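Local atomic coordinates of 2-keto acid:ferredoxin oxidoreductase subunit alpha (Pyrococcus furiosus, PDB entry 4WBX), a protein that probably catalyses, as one subunit of a heterotetramer, the ferredoxin-dependent oxidation of 2-oxoglutarate with coenzyme A to succinyl-CoA and carbon dioxide. Residues D21-D26 against E194-P199; A30-L35 against F166-F171; V154-T159 against V297-V302. All blocks are in the same frame, centred on the assembly; numbering follows the deposited sequence.

Along the chain the segments come in the order 21-26, 30-35, 154-159, 166-171, 194-199 and 297-302, so that the pair of contact 2 falls within the span of contact 1, while contact 3 interlaces with both. The centres of contacts 1 and 2 are about 12 Å apart; each is about 17 Å from the centre of contact 3. Contacts 1 and 2 share helix 25-36, on which Arg31 forms a salt bridge to Asp21. Contacts 2 and 3 are joined through strand 153-155 and the following helix 160-176. Contacts 1 and 2 lie on the same side of the chain's centre, in the thiamine-diphosphate-binding-type domain; contact 3 probably joins it to the core domain II region.

Contact 1 of 3, residues D21-D26 against E194-P199; sequences DFIQGD and ERVYIP
Ile23, Glu194 and Asp21, the three residues with the most surface buried between segments 21-26 and 194-199, define a short antiparallel two-stranded ladder. Its axes approach to 4.6 Å with 126° between their chain directions, so the two strands are far from strictly antiparallel. At one end, Asp21 and Val196 form a hydrogen-bonded pair: Asp21 N reaches Val196 O at 2.9 Å, and Val196 N returns to Asp21 O at 2.9 Å with a nearly straight N-H...O angle of 172°. At the other end Ile23 and Glu194 repeat the pattern, Ile23 N to Glu194 O and Glu194 N to Ile23 O both measuring 3.0 Å; the first of these is the most bent of the four.

Between them, Phe22 and Arg195 are a non-hydrogen-bonded pair whose side chains project from the face opposite to that of Asp21, Ile23 and Val196. Arg195 CB lies over one face of the Phe22 ring, displaced toward its rim and 3.6 Å from Phe22 CZ, a CH-pi contact. The extended arginine chain then carries its guanidinium away from the ring.

Ile23 makes the aliphatic part of the contact. With chi1 at 43°, Ile23 CG1 sits between the backbone N and the carbonyl carbon, which turns this branch across Val196: Ile23 CG1 meets Val196 CG2 at 3.7 Å, the two side chains crossing at about a right angle. Further along, the ends of Ile23 and Ile198 meet at CD1 to CD1, 4.0 Å.

Two helices cover the face that carries Ile23 and Val196. Ile23 and Ile198 rest on helix 25-36, Val196 on helix 160-176, and Asp21 OD2 is salt-bridged to Arg31. Gln24, at the N-cap position, turns strand 19-23 directly into helix 25-36.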
ATOM      1  N   ASP A  21      31.036  25.116  -8.754  1.00 74.09           N
ATOM      2  CA  ASP A  21      30.135  24.972  -9.885  1.00 67.88           C
ATOM      3  C   ASP A  21      28.826  25.617  -9.453  1.00 66.79           C
ATOM      4  O   ASP A  21      28.673  26.000  -8.300  1.00 72.94           O
ATOM      5  CB  ASP A  21      29.955  23.506 -10.292  1.00 64.08           C
ATOM      6  CG  ASP A  21      29.114  23.340 -11.566  1.00 74.39           C
ATOM      7  OD1 ASP A  21      28.367  24.276 -11.929  1.00 76.84           O
ATOM      8  OD2 ASP A  21      29.170  22.269 -12.214  1.00 73.94           O
ATOM      9  N   PHE A  22      27.897  25.773 -10.379  1.00 64.25           N
ATOM     10  CA  PHE A  22      26.627  26.408 -10.085  1.00 69.42           C
ATOM     11  C   PHE A  22      25.526  25.422 -10.397  1.00 72.12           C
ATOM     12  O   PHE A  22      25.241  25.154 -11.570  1.00 71.74           O
ATOM     13  CB  PHE A  22      26.440  27.692 -10.901  1.00 73.50           C
ATOM     14  CG  PHE A  22      26.862  28.952 -10.178  1.00 71.70           C
ATOM     15  CD1 PHE A  22      25.927  29.726  -9.507  1.00 67.41           C
ATOM     16  CD2 PHE A  22      28.189  29.375 -10.195  1.00 72.53           C
ATOM     17  CE1 PHE A  22      26.308  30.888  -8.850  1.00 69.37           C
ATOM     18  CE2 PHE A  22      28.576  30.542  -9.544  1.00 70.79           C
ATOM     19  CZ  PHE A  22      27.638  31.295  -8.870  1.00 72.81           C
ATOM     20  N   ILE A  23      24.914  24.873  -9.351  1.00 70.75           N
ATOM     21  CA  ILE A  23      23.930  23.812  -9.535  1.00 66.65           C
ATOM     22  C   ILE A  23      22.651  24.092  -8.775  1.00 61.85           C
ATOM     23  O   ILE A  23      22.591  24.997  -7.944  1.00 61.35           O
ATOM     24  CB  ILE A  23      24.499  22.449  -9.109  1.00 62.65           C
ATOM     25  CG1 ILE A  23      25.280  22.578  -7.814  1.00 62.43           C
ATOM     26  CG2 ILE A  23      25.444  21.933 -10.177  1.00 72.19           C
ATOM     27  CD1 ILE A  23      26.117  21.359  -7.499  1.00 67.12           C
ATOM     28  N   GLN A  24      21.621  23.322  -9.090  1.00 63.26           N
ATOM     29  CA  GLN A  24      20.387  23.332  -8.307  1.00 70.53           C
ATOM     30  C   GLN A  24      20.485  22.470  -7.024  1.00 61.99           C
ATOM     31  O   GLN A  24      21.474  21.768  -6.799  1.00 59.94           O
ATOM     32  CB  GLN A  24      19.228  22.844  -9.168  1.00 69.87           C
ATOM     33  CG  GLN A  24      18.895  23.747 -10.316  1.00 66.74           C
ATOM     34  CD  GLN A  24      17.728  23.212 -11.104  1.00 80.09           C
ATOM     35  OE1 GLN A  24      17.758  22.073 -11.584  1.00 90.39           O
ATOM     36  NE2 GLN A  24      16.684  24.022 -11.239  1.00 74.96           N
ATOM     37  N   GLY A  25      19.456  22.534  -6.185  1.00 60.11           N
ATOM     38  CA  GLY A  25      19.443  21.751  -4.962  1.00 63.95           C
ATOM     39  C   GLY A  25      19.438  20.256  -5.240  1.00 62.47           C
ATOM     40  O   GLY A  25      20.294  19.515  -4.745  1.00 57.81           O
ATOM     41  N   ASP A  26      18.478  19.824  -6.054  1.00 61.23           N
ATOM     42  CA  ASP A  26      18.306  18.415  -6.398  1.00 60.27           C
ATOM     43  C   ASP A  26      19.583  17.821  -6.981  1.00 62.51           C
ATOM     44  O   ASP A  26      19.912  16.662  -6.730  1.00 64.18           O
ATOM     45  CB  ASP A  26      17.145  18.250  -7.383  1.00 58.86           C
ATOM     46  CG  ASP A  26      15.812  18.705  -6.792  1.00 65.02           C
ATOM     47  OD1 ASP A  26      15.719  18.823  -5.552  1.00 60.72           O
ATOM     48  OD2 ASP A  26      14.855  18.948  -7.552  1.00 67.32           O
ATOM     49  N   GLU A 194      22.625  27.969  -7.366  1.00 58.75           N
ATOM     50  CA  GLU A 194      23.565  28.691  -6.525  1.00 57.15           C
ATOM     51  C   GLU A 194      24.965  28.119  -6.658  1.00 61.31           C
ATOM     52  O   GLU A 194      25.185  27.150  -7.373  1.00 64.80           O
ATOM     53  CB  GLU A 194      23.166  28.616  -5.066  1.00 63.54           C
ATOM     54  CG  GLU A 194      21.959  29.389  -4.656  1.00 62.14           C
ATOM     55  CD  GLU A 194      21.771  29.279  -3.155  1.00 73.49           C
ATOM     56  OE1 GLU A 194      22.793  29.094  -2.446  1.00 71.51           O
ATOM     57  OE2 GLU A 194      20.616  29.360  -2.681  1.00 74.11           O
ATOM     58  N   ARG A 195      25.908  28.697  -5.928  1.00 62.50           N
ATOM     59  CA  ARG A 195      27.292  28.270  -6.024  1.00 62.88           C
ATOM     60  C   ARG A 195      27.580  27.194  -5.012  1.00 68.01           C
ATOM     61  O   ARG A 195      27.332  27.379  -3.814  1.00 69.76           O
ATOM     62  CB  ARG A 195      28.252  29.442  -5.805  1.00 70.74           C
ATOM     63  CG  ARG A 195      29.723  29.028  -5.716  1.00 70.14           C
ATOM     64  CD  ARG A 195      30.604  30.190  -5.273  1.00 75.49           C
ATOM     65  NE  ARG A 195      32.022  29.864  -5.407  1.00 86.87           N
ATOM     66  CZ  ARG A 195      32.776  29.351  -4.434  1.00 91.72           C
ATOM     67  NH1 ARG A 195      32.254  29.107  -3.237  1.00 92.40           N
ATOM     68  NH2 ARG A 195      34.062  29.087  -4.652  1.00 89.82           N
ATOM     69  N   VAL A 196      28.114  26.078  -5.502  1.00 67.11           N
ATOM     70  CA  VAL A 196      28.527  24.962  -4.662  1.00 66.96           C
ATOM     71  C   VAL A 196      30.000  24.647  -4.903  1.00 66.97           C
ATOM     72  O   VAL A 196      30.403  24.371  -6.033  1.00 68.49           O
ATOM     73  CB  VAL A 196      27.676  23.675  -4.940  1.00 70.62           C
ATOM     74  CG1 VAL A 196      28.324  22.427  -4.314  1.00 64.96           C
ATOM     75  CG2 VAL A 196      26.253  23.847  -4.454  1.00 61.17           C
ATOM     76  N   TYR A 197      30.814  24.690  -3.859  1.00 63.70           N
ATOM     77  CA  TYR A 197      32.155  24.153  -4.000  1.00 69.94           C
ATOM     78  C   TYR A 197      32.100  22.645  -3.788  1.00 72.55           C
ATOM     79  O   TYR A 197      31.820  22.178  -2.685  1.00 76.15           O
ATOM     80  CB  TYR A 197      33.140  24.802  -3.021  1.00 71.33           C
ATOM     81  CG  TYR A 197      34.551  24.234  -3.126  1.00 76.59           C
ATOM     82  CD1 TYR A 197      35.509  24.830  -3.939  1.00 79.52           C
ATOM     83  CD2 TYR A 197      34.920  23.096  -2.419  1.00 75.18           C
ATOM     84  CE1 TYR A 197      36.800  24.304  -4.040  1.00 77.81           C
ATOM     85  CE2 TYR A 197      36.203  22.567  -2.513  1.00 78.08           C
ATOM     86  CZ  TYR A 197      37.137  23.175  -3.323  1.00 79.97           C
ATOM     87  OH  TYR A 197      38.407  22.639  -3.409  1.00 84.28           O
ATOM     88  N   ILE A 198      32.361  21.885  -4.843  1.00 70.72           N
ATOM     89  CA  ILE A 198      32.435  20.433  -4.740  1.00 68.55           C
ATOM     90  C   ILE A 198      33.865  19.969  -4.563  1.00 71.41           C
ATOM     91  O   ILE A 198      34.663  20.101  -5.476  1.00 74.03           O
ATOM     92  CB  ILE A 198      31.872  19.772  -5.982  1.00 73.15           C
ATOM     93  CG1 ILE A 198      30.412  20.181  -6.163  1.00 73.89           C
ATOM     94  CG2 ILE A 198      32.051  18.260  -5.905  1.00 73.76           C
ATOM     95  CD1 ILE A 198      29.876  19.895  -7.539  1.00 76.00           C
ATOM     96  N   PRO A 199      34.207  19.434  -3.385  1.00 77.60           N
ATOM     97  CA  PRO A 199      35.590  18.993  -3.149  1.00 77.90           C
ATOM     98  C   PRO A 199      36.012  17.786  -3.983  1.00 78.59           C
ATOM     99  O   PRO A 199      35.163  17.121  -4.590  1.00 77.87           O
ATOM    100  CB  PRO A 199      35.585  18.639  -1.658  1.00 76.35           C
ATOM    101  CG  PRO A 199      34.488  19.473  -1.091  1.00 66.88           C
ATOM    102  CD  PRO A 199      33.421  19.445  -2.139  1.00 69.56           C
TER

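Contact 2 of 3, residues A30-L35 against F166-F171; sequences ARAAIL and FTIRAF
Ala32 and Ala33 meet Thr167, Ile168 and Phe171 where two helices of an alpha/beta domain of the thiamine-diphosphate-binding type pack against each other. Helix 160-176 is the connecting helix of a beta-alpha-beta crossover between the adjacent parallel strands 153-155 and 180-186. The segments approach to 8.2 Å between axes, with a signed crossing angle of -36°. Such closeness is consistent with alanines being the residues that helix 25-36 places in the interface.

The polar end of Thr167 stays in its own helix, with OG1 hydrogen-bonded to Ala163 O one turn earlier.

Methyl-to-backbone contacts form a second group. Thr167 CG2, which stands opposite the backbone N of its own residue, reaches over to Ala33 N at 3.6 Å. Ile168 bends at both torsions, chi1 -60° and chi2 -56°, which brings its terminal CD1 back toward Ala32 O; the modelled separation of 3.0 Å is tight enough to make the exact placement of that methyl doubtful.

Apolar side-chain packing carries most of the contact. Ala32 CB, directed at the other helix, lies 3.7 Å from Thr167 CB and 3.8 Å from Ile168 CD1, and so fits between two consecutive residues of helix 160-176. Leu183 of strand 180-186 touches Thr167 from outside the pair, and Met56 of helix 50-59 touches Ala33. One turn beyond Thr167, Phe171 extends the apolar row, its ring approaching obliquely until CE2 lies 3.7 Å from Ala33 CB.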
ATOM      1  N   ALA A  30      22.058  15.116  -5.391  1.00 49.84           N
ATOM      2  CA  ALA A  30      22.351  13.923  -6.176  1.00 52.46           C
ATOM      3  C   ALA A  30      23.852  13.747  -6.409  1.00 56.38           C
ATOM      4  O   ALA A  30      24.339  12.620  -6.491  1.00 53.20           O
ATOM      5  CB  ALA A  30      21.620  13.948  -7.473  1.00 51.88           C
ATOM      6  N   ARG A  31      24.586  14.852  -6.506  1.00 60.23           N
ATOM      7  CA  ARG A  31      26.043  14.767  -6.588  1.00 62.90           C
ATOM      8  C   ARG A  31      26.634  14.359  -5.252  1.00 58.52           C
ATOM      9  O   ARG A  31      27.427  13.412  -5.189  1.00 59.70           O
ATOM     10  CB  ARG A  31      26.655  16.087  -7.038  1.00 63.41           C
ATOM     11  CG  ARG A  31      26.688  16.245  -8.526  1.00 69.48           C
ATOM     12  CD  ARG A  31      27.335  17.567  -8.904  1.00 75.22           C
ATOM     13  NE  ARG A  31      26.901  18.035 -10.223  1.00 73.96           N
ATOM     14  CZ  ARG A  31      27.410  19.096 -10.841  1.00 74.15           C
ATOM     15  NH1 ARG A  31      28.377  19.799 -10.268  1.00 71.80           N
ATOM     16  NH2 ARG A  31      26.950  19.457 -12.030  1.00 73.93           N
ATOM     17  N   ALA A  32      26.255  15.077  -4.194  1.00 53.73           N
ATOM     18  CA  ALA A  32      26.709  14.760  -2.839  1.00 55.80           C
ATOM     19  C   ALA A  32      26.500  13.275  -2.467  1.00 59.73           C
ATOM     20  O   ALA A  32      27.407  12.610  -1.946  1.00 57.94           O
ATOM     21  CB  ALA A  32      26.008  15.648  -1.843  1.00 55.91           C
ATOM     22  N   ALA A  33      25.312  12.750  -2.744  1.00 52.87           N
ATOM     23  CA  ALA A  33      25.050  11.362  -2.414  1.00 55.07           C
ATOM     24  C   ALA A  33      26.093  10.464  -3.044  1.00 56.69           C
ATOM     25  O   ALA A  33      26.704   9.647  -2.361  1.00 58.43           O
ATOM     26  CB  ALA A  33      23.683  10.959  -2.855  1.00 51.01           C
ATOM     27  N   ILE A  34      26.322  10.638  -4.338  1.00 57.04           N
ATOM     28  CA  ILE A  34      27.222   9.751  -5.060  1.00 58.34           C
ATOM     29  C   ILE A  34      28.655   9.806  -4.506  1.00 59.56           C
ATOM     30  O   ILE A  34      29.297   8.767  -4.323  1.00 59.93           O
ATOM     31  CB  ILE A  34      27.185  10.072  -6.559  1.00 55.65           C
ATOM     32  CG1 ILE A  34      25.875   9.528  -7.130  1.00 56.81           C
ATOM     33  CG2 ILE A  34      28.363   9.450  -7.291  1.00 54.03           C
ATOM     34  CD1 ILE A  34      25.710   9.787  -8.577  1.00 60.21           C
ATOM     35  N   LEU A  35      29.132  11.001  -4.193  1.00 58.64           N
ATOM     36  CA  LEU A  35      30.456  11.153  -3.608  1.00 60.85           C
ATOM     37  C   LEU A  35      30.526  10.521  -2.218  1.00 64.17           C
ATOM     38  O   LEU A  35      31.599  10.101  -1.774  1.00 64.47           O
ATOM     39  CB  LEU A  35      30.842  12.636  -3.536  1.00 65.75           C
ATOM     40  CG  LEU A  35      31.295  13.290  -4.851  1.00 71.45           C
ATOM     41  CD1 LEU A  35      31.514  14.799  -4.693  1.00 73.07           C
ATOM     42  CD2 LEU A  35      32.564  12.629  -5.350  1.00 73.75           C
ATOM     43  N   PHE A 166      24.939  18.670   3.628  1.00 57.40           N
ATOM     44  CA  PHE A 166      24.161  17.925   4.611  1.00 62.81           C
ATOM     45  C   PHE A 166      23.913  16.515   4.094  1.00 60.22           C
ATOM     46  O   PHE A 166      23.890  15.571   4.879  1.00 58.11           O
ATOM     47  CB  PHE A 166      22.831  18.614   4.946  1.00 62.22           C
ATOM     48  CG  PHE A 166      22.988  19.895   5.734  1.00 63.24           C
ATOM     49  CD1 PHE A 166      24.249  20.338   6.124  1.00 61.00           C
ATOM     50  CD2 PHE A 166      21.873  20.653   6.088  1.00 59.56           C
ATOM     51  CE1 PHE A 166      24.404  21.511   6.840  1.00 57.08           C
ATOM     52  CE2 PHE A 166      22.018  21.833   6.812  1.00 59.79           C
ATOM     53  CZ  PHE A 166      23.288  22.264   7.185  1.00 59.74           C
ATOM     54  N   THR A 167      23.744  16.377   2.779  1.00 55.73           N
ATOM     55  CA  THR A 167      23.580  15.064   2.183  1.00 54.47           C
ATOM     56  C   THR A 167      24.784  14.211   2.491  1.00 56.78           C
ATOM     57  O   THR A 167      24.635  13.054   2.872  1.00 62.10           O
ATOM     58  CB  THR A 167      23.396  15.121   0.682  1.00 53.80           C
ATOM     59  OG1 THR A 167      22.145  15.736   0.398  1.00 54.88           O
ATOM     60  CG2 THR A 167      23.374  13.713   0.120  1.00 53.52           C
ATOM     61  N   ILE A 168      25.977  14.779   2.348  1.00 51.76           N
ATOM     62  CA  ILE A 168      27.164  14.079   2.809  1.00 56.08           C
ATOM     63  C   ILE A 168      27.012  13.722   4.291  1.00 59.74           C
ATOM     64  O   ILE A 168      27.266  12.587   4.699  1.00 59.52           O
ATOM     65  CB  ILE A 168      28.440  14.906   2.649  1.00 51.97           C
ATOM     66  CG1 ILE A 168      28.662  15.272   1.190  1.00 58.00           C
ATOM     67  CG2 ILE A 168      29.625  14.134   3.163  1.00 53.91           C
ATOM     68  CD1 ILE A 168      28.700  14.126   0.322  1.00 59.62           C
ATOM     69  N   ARG A 169      26.608  14.701   5.097  1.00 59.03           N
ATOM     70  CA  ARG A 169      26.595  14.505   6.543  1.00 60.06           C
ATOM     71  C   ARG A 169      25.550  13.447   6.886  1.00 54.87           C
ATOM     72  O   ARG A 169      25.802  12.559   7.691  1.00 54.41           O
ATOM     73  CB  ARG A 169      26.337  15.831   7.282  1.00 55.36           C
ATOM     74  CG  ARG A 169      26.432  15.728   8.803  1.00 54.50           C
ATOM     75  CD  ARG A 169      26.710  17.071   9.444  1.00 49.39           C
ATOM     76  NE  ARG A 169      25.996  17.293  10.702  1.00 53.16           N
ATOM     77  CZ  ARG A 169      26.442  16.962  11.915  1.00 57.31           C
ATOM     78  NH1 ARG A 169      27.610  16.340  12.068  1.00 59.70           N
ATOM     79  NH2 ARG A 169      25.703  17.239  12.988  1.00 54.78           N
ATOM     80  N   ALA A 170      24.401  13.531   6.231  1.00 53.31           N
ATOM     81  CA  ALA A 170      23.361  12.521   6.371  1.00 53.23           C
ATOM     82  C   ALA A 170      23.925  11.112   6.158  1.00 53.87           C
ATOM     83  O   ALA A 170      23.806  10.265   7.023  1.00 54.14           O
ATOM     84  CB  ALA A 170      22.222  12.795   5.400  1.00 45.64           C
ATOM     85  N   PHE A 171      24.551  10.854   5.017  1.00 55.72           N
ATOM     86  CA  PHE A 171      25.133   9.535   4.806  1.00 56.66           C
ATOM     87  C   PHE A 171      26.178   9.169   5.856  1.00 58.02           C
ATOM     88  O   PHE A 171      26.367   7.992   6.153  1.00 62.88           O
ATOM     89  CB  PHE A 171      25.755   9.439   3.430  1.00 54.45           C
ATOM     90  CG  PHE A 171      24.786   9.078   2.365  1.00 58.23           C
ATOM     91  CD1 PHE A 171      24.455   7.748   2.138  1.00 52.49           C
ATOM     92  CD2 PHE A 171      24.208  10.062   1.575  1.00 53.48           C
ATOM     93  CE1 PHE A 171      23.562   7.397   1.141  1.00 49.38           C
ATOM     94  CE2 PHE A 171      23.304   9.721   0.586  1.00 55.34           C
ATOM     95  CZ  PHE A 171      22.975   8.376   0.372  1.00 50.56           C
TER

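Contact 3 of 3, residues V154-T159 against V297-V302; sequences VLSPST and VATGIV
The flat group here is the Gly300 carbonyl, and Ser158 OG approaches it from above its plane, 40° out, donating to Gly300 O at 2.9 Å. It thus fastens a loop of the thiamine-diphosphate-binding-type domain to one of the core domain II region, consistent with a junction between the two family regions. Close by, Pro157 O receives Gly300 CA in a CA-H...O contact of 3.5 Å, nearly straight at 167°.

Gly300 adopts a positive phi, a conformation that favours glycine.

A hydroxyl-to-hydroxyl bond makes the second link. Ser156 OG donates to Thr299 OG1 at 2.7 Å. Both oxygens are anti to their own backbone nitrogens, chi1 being -175° for Ser156, which directs each across the junction. Thr299 OG1 has a second partner in Ile325 O on strand 324-329, the strand beside 153-155, so the hydroxyl chain reaches the central sheet.

Between the two loops a water completes the bonding: it donates to Ser156 O at 2.7 Å and accepts from Gly300 N, at a modelled distance short enough to leave its exact position doubtful.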
ATOM      1  N   VAL A 154      17.234  14.587  11.693  1.00 49.99           N
ATOM      2  CA  VAL A 154      16.608  15.425  10.680  1.00 50.08           C
ATOM      3  C   VAL A 154      17.442  16.694  10.431  1.00 54.94           C
ATOM      4  O   VAL A 154      17.736  17.451  11.359  1.00 52.76           O
ATOM      5  CB  VAL A 154      15.197  15.824  11.105  1.00 47.70           C
ATOM      6  CG1 VAL A 154      14.541  16.731  10.063  1.00 43.27           C
ATOM      7  CG2 VAL A 154      14.378  14.589  11.377  1.00 47.71           C
ATOM      8  N   LEU A 155      17.819  16.914   9.175  1.00 54.17           N
ATOM      9  CA  LEU A 155      18.679  18.028   8.795  1.00 49.73           C
ATOM     10  C   LEU A 155      17.962  18.928   7.827  1.00 53.04           C
ATOM     11  O   LEU A 155      17.157  18.468   7.008  1.00 50.14           O
ATOM     12  CB  LEU A 155      19.973  17.522   8.172  1.00 48.60           C
ATOM     13  CG  LEU A 155      20.682  16.502   9.072  1.00 51.06           C
ATOM     14  CD1 LEU A 155      21.996  16.033   8.482  1.00 50.51           C
ATOM     15  CD2 LEU A 155      20.901  17.039  10.469  1.00 50.78           C
ATOM     16  N   SER A 156      18.257  20.219   7.923  1.00 53.84           N
ATOM     17  CA  SER A 156      17.563  21.207   7.120  1.00 56.66           C
ATOM     18  C   SER A 156      18.531  22.143   6.407  1.00 57.20           C
ATOM     19  O   SER A 156      19.176  22.968   7.040  1.00 54.64           O
ATOM     20  CB  SER A 156      16.615  22.009   7.997  1.00 54.77           C
ATOM     21  OG  SER A 156      15.859  22.897   7.200  1.00 54.32           O
ATOM     22  N   PRO A 157      18.619  22.030   5.079  1.00 59.20           N
ATOM     23  CA  PRO A 157      19.574  22.842   4.320  1.00 60.08           C
ATOM     24  C   PRO A 157      18.998  24.215   3.969  1.00 63.08           C
ATOM     25  O   PRO A 157      17.830  24.307   3.579  1.00 65.81           O
ATOM     26  CB  PRO A 157      19.802  22.002   3.068  1.00 60.19           C
ATOM     27  CG  PRO A 157      18.415  21.360   2.822  1.00 59.57           C
ATOM     28  CD  PRO A 157      17.772  21.203   4.197  1.00 59.27           C
ATOM     29  N   SER A 158      19.796  25.271   4.108  1.00 65.47           N
ATOM     30  CA  SER A 158      19.316  26.624   3.806  1.00 68.21           C
ATOM     31  C   SER A 158      19.822  27.112   2.447  1.00 66.14           C
ATOM     32  O   SER A 158      19.218  27.983   1.825  1.00 66.89           O
ATOM     33  CB  SER A 158      19.730  27.605   4.905  1.00 66.93           C
ATOM     34  OG  SER A 158      19.119  28.864   4.704  1.00 75.04           O
ATOM     35  N   THR A 159      20.923  26.531   1.983  1.00 65.42           N
ATOM     36  CA  THR A 159      21.469  26.864   0.667  1.00 65.32           C
ATOM     37  C   THR A 159      21.722  25.625  -0.191  1.00 62.14           C
ATOM     38  O   THR A 159      21.598  24.480   0.260  1.00 64.07           O
ATOM     39  CB  THR A 159      22.793  27.642   0.789  1.00 63.08           C
ATOM     40  OG1 THR A 159      23.773  26.827   1.456  1.00 62.48           O
ATOM     41  CG2 THR A 159      22.590  28.932   1.564  1.00 57.96           C
ATOM     42  N   VAL A 297      14.988  33.391  14.584  1.00 82.46           N
ATOM     43  CA  VAL A 297      15.323  31.970  14.417  1.00 82.85           C
ATOM     44  C   VAL A 297      14.446  31.283  13.363  1.00 75.79           C
ATOM     45  O   VAL A 297      13.215  31.307  13.434  1.00 75.20           O
ATOM     46  CB  VAL A 297      15.222  31.200  15.753  1.00 76.96           C
ATOM     47  CG1 VAL A 297      13.943  31.556  16.495  1.00 76.45           C
ATOM     48  CG2 VAL A 297      15.329  29.704  15.505  1.00 74.48           C
ATOM     49  N   ALA A 298      15.110  30.687  12.375  1.00 71.64           N
ATOM     50  CA  ALA A 298      14.446  30.138  11.201  1.00 66.80           C
ATOM     51  C   ALA A 298      15.235  28.938  10.667  1.00 66.81           C
ATOM     52  O   ALA A 298      16.287  28.585  11.221  1.00 63.95           O
ATOM     53  CB  ALA A 298      14.292  31.214  10.114  1.00 65.16           C
ATOM     54  N   THR A 299      14.726  28.322   9.593  1.00 58.12           N
ATOM     55  CA  THR A 299      15.348  27.135   9.002  1.00 59.14           C
ATOM     56  C   THR A 299      14.957  27.052   7.528  1.00 58.73           C
ATOM     57  O   THR A 299      13.924  27.597   7.138  1.00 62.15           O
ATOM     58  CB  THR A 299      14.927  25.830   9.781  1.00 62.11           C
ATOM     59  OG1 THR A 299      15.542  24.673   9.199  1.00 57.47           O
ATOM     60  CG2 THR A 299      13.402  25.644   9.784  1.00 58.80           C
ATOM     61  N   GLY A 300      15.787  26.408   6.710  1.00 54.50           N
ATOM     62  CA  GLY A 300      15.486  26.234   5.295  1.00 60.35           C
ATOM     63  C   GLY A 300      15.529  27.502   4.442  1.00 64.49           C
ATOM     64  O   GLY A 300      16.301  28.422   4.727  1.00 67.09           O
ATOM     65  N   ILE A 301      14.698  27.550   3.395  1.00 57.84           N
ATOM     66  CA  ILE A 301      14.576  28.719   2.527  1.00 65.00           C
ATOM     67  C   ILE A 301      14.160  29.994   3.289  1.00 69.52           C
ATOM     68  O   ILE A 301      14.153  31.092   2.731  1.00 72.74           O
ATOM     69  CB  ILE A 301      13.549  28.463   1.405  1.00 64.78           C
ATOM     70  CG1 ILE A 301      13.710  29.459   0.250  1.00 69.58           C
ATOM     71  CG2 ILE A 301      12.144  28.559   1.951  1.00 66.29           C
ATOM     72  CD1 ILE A 301      15.045  29.399  -0.461  1.00 66.05           C
ATOM     73  N   VAL A 302      13.803  29.847   4.561  1.00 71.77           N
ATOM     74  CA  VAL A 302      13.338  30.979   5.351  1.00 69.66           C
ATOM     75  C   VAL A 302      14.492  31.547   6.193  1.00 72.44           C
ATOM     76  O   VAL A 302      14.412  32.671   6.681  1.00 76.16           O
ATOM     77  CB  VAL A 302      12.120  30.586   6.235  1.00 60.30           C
ATOM     78  CG1 VAL A 302      11.611  31.774   7.048  1.00 70.26           C
ATOM     79  CG2 VAL A 302      11.007  30.075   5.359  1.00 62.18           C
TER
HETATM   80  O   HOH W   1      18.023  25.437   7.194  1.00 59.41           O